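Amidohydrolase 3 domain-containing protein (Pyrococcus horikoshii, PDB 3IGH) is of unknown function but belongs to the amidohydrolase family and is probably a metal-dependent hydrolase of carbon-nitrogen bonds other than peptide bonds. Local coordinates at residues V412-R418 / A433-A439. Residues are numbered along the deposited sequence; the frame is centred on the assembly and turned at random.
With SO4 (sulfate ion), chain N.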
ATOM      1  N   VAL A 412      25.388   2.325  19.949  1.00 29.99           N
ATOM      2  CA  VAL A 412      26.544   3.060  19.424  1.00 33.18           C
ATOM      3  C   VAL A 412      27.764   2.809  20.320  1.00 33.84           C
ATOM      4  O   VAL A 412      28.844   2.472  19.831  1.00 33.57           O
ATOM      5  CB  VAL A 412      26.266   4.582  19.300  1.00 30.50           C
ATOM      6  CG1 VAL A 412      27.554   5.367  18.950  1.00 33.44           C
ATOM      7  CG2 VAL A 412      25.200   4.847  18.234  1.00 30.51           C
ATOM      8  N   ASP A 413      27.566   2.926  21.631  1.00 33.47           N
ATOM      9  CA  ASP A 413      28.654   2.709  22.584  1.00 33.58           C
ATOM     10  C   ASP A 413      29.246   1.302  22.480  1.00 36.33           C
ATOM     11  O   ASP A 413      30.468   1.129  22.534  1.00 34.72           O
ATOM     12  CB  ASP A 413      28.190   2.981  24.006  1.00 34.77           C
ATOM     13  CG  ASP A 413      29.361   3.176  24.963  1.00 57.92           C
ATOM     14  OD1 ASP A 413      30.264   3.976  24.650  1.00 57.55           O
ATOM     15  OD2 ASP A 413      29.387   2.530  26.024  1.00 50.33           O
ATOM     16  N   ALA A 414      28.368   0.312  22.309  1.00 32.22           N
ATOM     17  CA  ALA A 414      28.760  -1.084  22.154  1.00 33.17           C
ATOM     18  C   ALA A 414      29.638  -1.305  20.928  1.00 33.80           C
ATOM     19  O   ALA A 414      30.623  -2.029  20.995  1.00 32.36           O
ATOM     20  CB  ALA A 414      27.524  -1.966  22.104  1.00 32.90           C
ATOM     21  N   ALA A 415      29.288  -0.674  19.813  1.00 29.75           N
ATOM     22  CA  ALA A 415      30.073  -0.793  18.589  1.00 31.17           C
ATOM     23  C   ALA A 415      31.418  -0.087  18.683  1.00 35.38           C
ATOM     24  O   ALA A 415      32.416  -0.570  18.146  1.00 36.64           O
ATOM     25  CB  ALA A 415      29.288  -0.258  17.398  1.00 28.89           C
ATOM     26  N   VAL A 416      31.432   1.058  19.357  1.00 33.37           N
ATOM     27  CA  VAL A 416      32.637   1.875  19.469  1.00 36.94           C
ATOM     28  C   VAL A 416      33.588   1.305  20.528  1.00 35.76           C
ATOM     29  O   VAL A 416      34.783   1.179  20.282  1.00 39.08           O
ATOM     30  CB  VAL A 416      32.297   3.383  19.722  1.00 35.39           C
ATOM     31  CG1 VAL A 416      33.571   4.221  19.993  1.00 41.84           C
ATOM     32  CG2 VAL A 416      31.547   3.968  18.523  1.00 32.44           C
ATOM     33  N   ASN A 417      33.041   0.918  21.680  1.00 35.26           N
ATOM     34  CA  ASN A 417      33.861   0.504  22.823  1.00 41.55           C
ATOM     35  C   ASN A 417      33.899  -0.983  23.145  1.00 45.18           C
ATOM     36  O   ASN A 417      34.655  -1.410  24.028  1.00 44.74           O
ATOM     37  CB  ASN A 417      33.474   1.321  24.060  1.00 36.15           C
ATOM     38  CG  ASN A 417      33.754   2.792  23.873  1.00 41.47           C
ATOM     39  OD1 ASN A 417      34.838   3.168  23.443  1.00 49.49           O
ATOM     40  ND2 ASN A 417      32.776   3.628  24.174  1.00 46.05           N
ATOM     41  N   ARG A 418      33.071  -1.758  22.443  1.00 37.11           N
ATOM     42  CA  ARG A 418      33.079  -3.231  22.496  1.00 39.88           C
ATOM     43  C   ARG A 418      33.073  -3.887  23.876  1.00 39.01           C
ATOM     44  O   ARG A 418      33.656  -4.945  24.053  1.00 36.14           O
ATOM     45  CB  ARG A 418      34.211  -3.810  21.632  1.00 44.54           C
ATOM     46  CG  ARG A 418      33.867  -3.872  20.161  1.00 45.79           C
ATOM     47  CD  ARG A 418      34.885  -4.660  19.351  1.00 36.07           C
ATOM     48  NE  ARG A 418      34.661  -6.110  19.328  1.00 36.66           N
ATOM     49  CZ  ARG A 418      33.791  -6.732  18.526  1.00 35.56           C
ATOM     50  NH1 ARG A 418      33.012  -6.036  17.706  1.00 27.20           N
ATOM     51  NH2 ARG A 418      33.684  -8.054  18.562  1.00 31.94           N
ATOM     52  N   ALA A 433      36.645  -2.741  17.024  1.00 36.11           N
ATOM     53  CA  ALA A 433      35.992  -1.500  17.455  1.00 36.68           C
ATOM     54  C   ALA A 433      35.833  -0.538  16.283  1.00 41.72           C
ATOM     55  O   ALA A 433      36.724  -0.429  15.442  1.00 41.79           O
ATOM     56  CB  ALA A 433      36.795  -0.845  18.568  1.00 34.17           C
ATOM     57  N   LEU A 434      34.683   0.127  16.213  1.00 41.88           N
ATOM     58  CA  LEU A 434      34.436   1.120  15.166  1.00 40.06           C
ATOM     59  C   LEU A 434      34.624   2.507  15.751  1.00 39.63           C
ATOM     60  O   LEU A 434      34.502   2.688  16.959  1.00 39.54           O
ATOM     61  CB  LEU A 434      33.011   0.992  14.608  1.00 41.96           C
ATOM     62  CG  LEU A 434      32.551  -0.333  13.989  1.00 45.70           C
ATOM     63  CD1 LEU A 434      31.214  -0.138  13.296  1.00 45.55           C
ATOM     64  CD2 LEU A 434      33.569  -0.856  13.005  1.00 55.07           C
ATOM     65  N   ASP A 435      34.912   3.493  14.911  1.00 36.50           N
ATOM     66  CA  ASP A 435      34.883   4.868  15.396  1.00 44.01           C
ATOM     67  C   ASP A 435      33.443   5.390  15.363  1.00 43.43           C
ATOM     68  O   ASP A 435      32.575   4.781  14.726  1.00 40.12           O
ATOM     69  CB  ASP A 435      35.869   5.777  14.645  1.00 49.04           C
ATOM     70  CG  ASP A 435      35.648   5.798  13.143  1.00 58.37           C
ATOM     71  OD1 ASP A 435      34.488   5.782  12.677  1.00 62.20           O
ATOM     72  OD2 ASP A 435      36.661   5.852  12.414  1.00 75.52           O
ATOM     73  N   ILE A 436      33.196   6.506  16.045  1.00 40.69           N
ATOM     74  CA  ILE A 436      31.838   7.039  16.177  1.00 38.65           C
ATOM     75  C   ILE A 436      31.175   7.393  14.833  1.00 39.24           C
ATOM     76  O   ILE A 436      29.990   7.121  14.655  1.00 32.89           O
ATOM     77  CB  ILE A 436      31.756   8.198  17.218  1.00 43.66           C
ATOM     78  CG1 ILE A 436      30.294   8.503  17.563  1.00 41.14           C
ATOM     79  CG2 ILE A 436      32.546   9.444  16.752  1.00 43.59           C
ATOM     80  CD1 ILE A 436      30.087   8.955  18.986  1.00 76.14           C
ATOM     81  N   LYS A 437      31.945   7.939  13.888  1.00 34.78           N
ATOM     82  CA  LYS A 437      31.432   8.265  12.551  1.00 38.21           C
ATOM     83  C   LYS A 437      30.879   7.053  11.805  1.00 41.45           C
ATOM     84  O   LYS A 437      29.810   7.132  11.201  1.00 42.24           O
ATOM     85  CB  LYS A 437      32.521   8.882  11.672  1.00 38.74           C
ATOM     86  CG  LYS A 437      32.612  10.392  11.669  1.00 60.23           C
ATOM     87  CD  LYS A 437      32.918  10.894  10.255  1.00 77.53           C
ATOM     88  CE  LYS A 437      33.986  10.048   9.545  1.00 84.67           C
ATOM     89  NZ  LYS A 437      33.620   9.743   8.124  1.00 61.62           N
ATOM     90  N   ASP A 438      31.627   5.947  11.827  1.00 37.88           N
ATOM     91  CA  ASP A 438      31.197   4.707  11.185  1.00 36.33           C
ATOM     92  C   ASP A 438      30.010   4.064  11.901  1.00 35.61           C
ATOM     93  O   ASP A 438      29.175   3.428  11.258  1.00 36.15           O
ATOM     94  CB  ASP A 438      32.343   3.700  11.098  1.00 38.77           C
ATOM     95  CG  ASP A 438      33.409   4.102  10.091  1.00 47.27           C
ATOM     96  OD1 ASP A 438      33.194   5.056   9.315  1.00 56.64           O
ATOM     97  OD2 ASP A 438      34.473   3.453  10.076  1.00 68.00           O
ATOM     98  N   ALA A 439      29.954   4.210  13.222  1.00 34.51           N
ATOM     99  CA  ALA A 439      28.813   3.727  13.999  1.00 35.88           C
ATOM    100  C   ALA A 439      27.532   4.494  13.666  1.00 34.16           C
ATOM    101  O   ALA A 439      26.472   3.881  13.467  1.00 34.26           O
ATOM    102  CB  ALA A 439      29.112   3.774  15.507  1.00 29.23           C
TER
HETATM  103  S   SO4 N  13      35.352  11.782   5.057  0.50 73.00           S
HETATM  104  O1  SO4 N  13      36.689  12.344   5.230  0.50 77.97           O
HETATM  105  O2  SO4 N  13      34.832  11.389   6.361  0.50 62.84           O
HETATM  106  O3  SO4 N  13      34.480  12.793   4.471  0.50 71.21           O
HETATM  107  O4  SO4 N  13      35.415  10.619   4.174  0.50 67.90           O
HETATM  108  O   HOH W   1      36.818   2.877  18.796  1.00 52.41           O
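Leu434 O receives two partners: Val416 CA, in the last turn of helix 408-417, points its hydrogen at it, a CA-H...O contact of 3.2 Å with 154° at the hydrogen, and a water donates both to it and to Val416 O. The motif is a helix C-terminus docked against the chain leading into the N-terminus of a second helix, 436-450, in the TIM-barrel-type amidohydrolase fold. One direct hydrogen bond joins the segments: Leu434 N gives to Ala415 O at 3.1 Å, nearly linear (174° at the hydrogen), although the donor is tilted 29° from the carbonyl plane. With the water bridge, both the N-H and the C=O of Leu434 are thus tied to the helix end.

Farther along, the contact turns apolar. In Val416, CG1 stands anti to the backbone N, which leaves CG2 beside that nitrogen and directed at the start of the second helix; CG2 lies 3.9 Å from Ala439 CB and equally close to Ile436 CA. The same Ala439 methyl is met by Val412 CG1 at 4.1 Å, one helical turn earlier, and Phe397 of strand 395-397 packs against Ala415, Leu434 and Ala439. Asp435 caps the second helix, its OD1 accepting from Asp438 N at 3.0 Å, nearly along the C-O axis of the carboxylate.

Arg418, the first residue past helix 408-417, has positive phi. Its side chain bends at chi3, carrying the guanidinium to Tyr384 O, which accepts from NH1, and to Thr429 OG1, which accepts from NE. The aliphatic part runs alongside Ala433, where Arg418 CD lies 3.5 Å from Ala433 N.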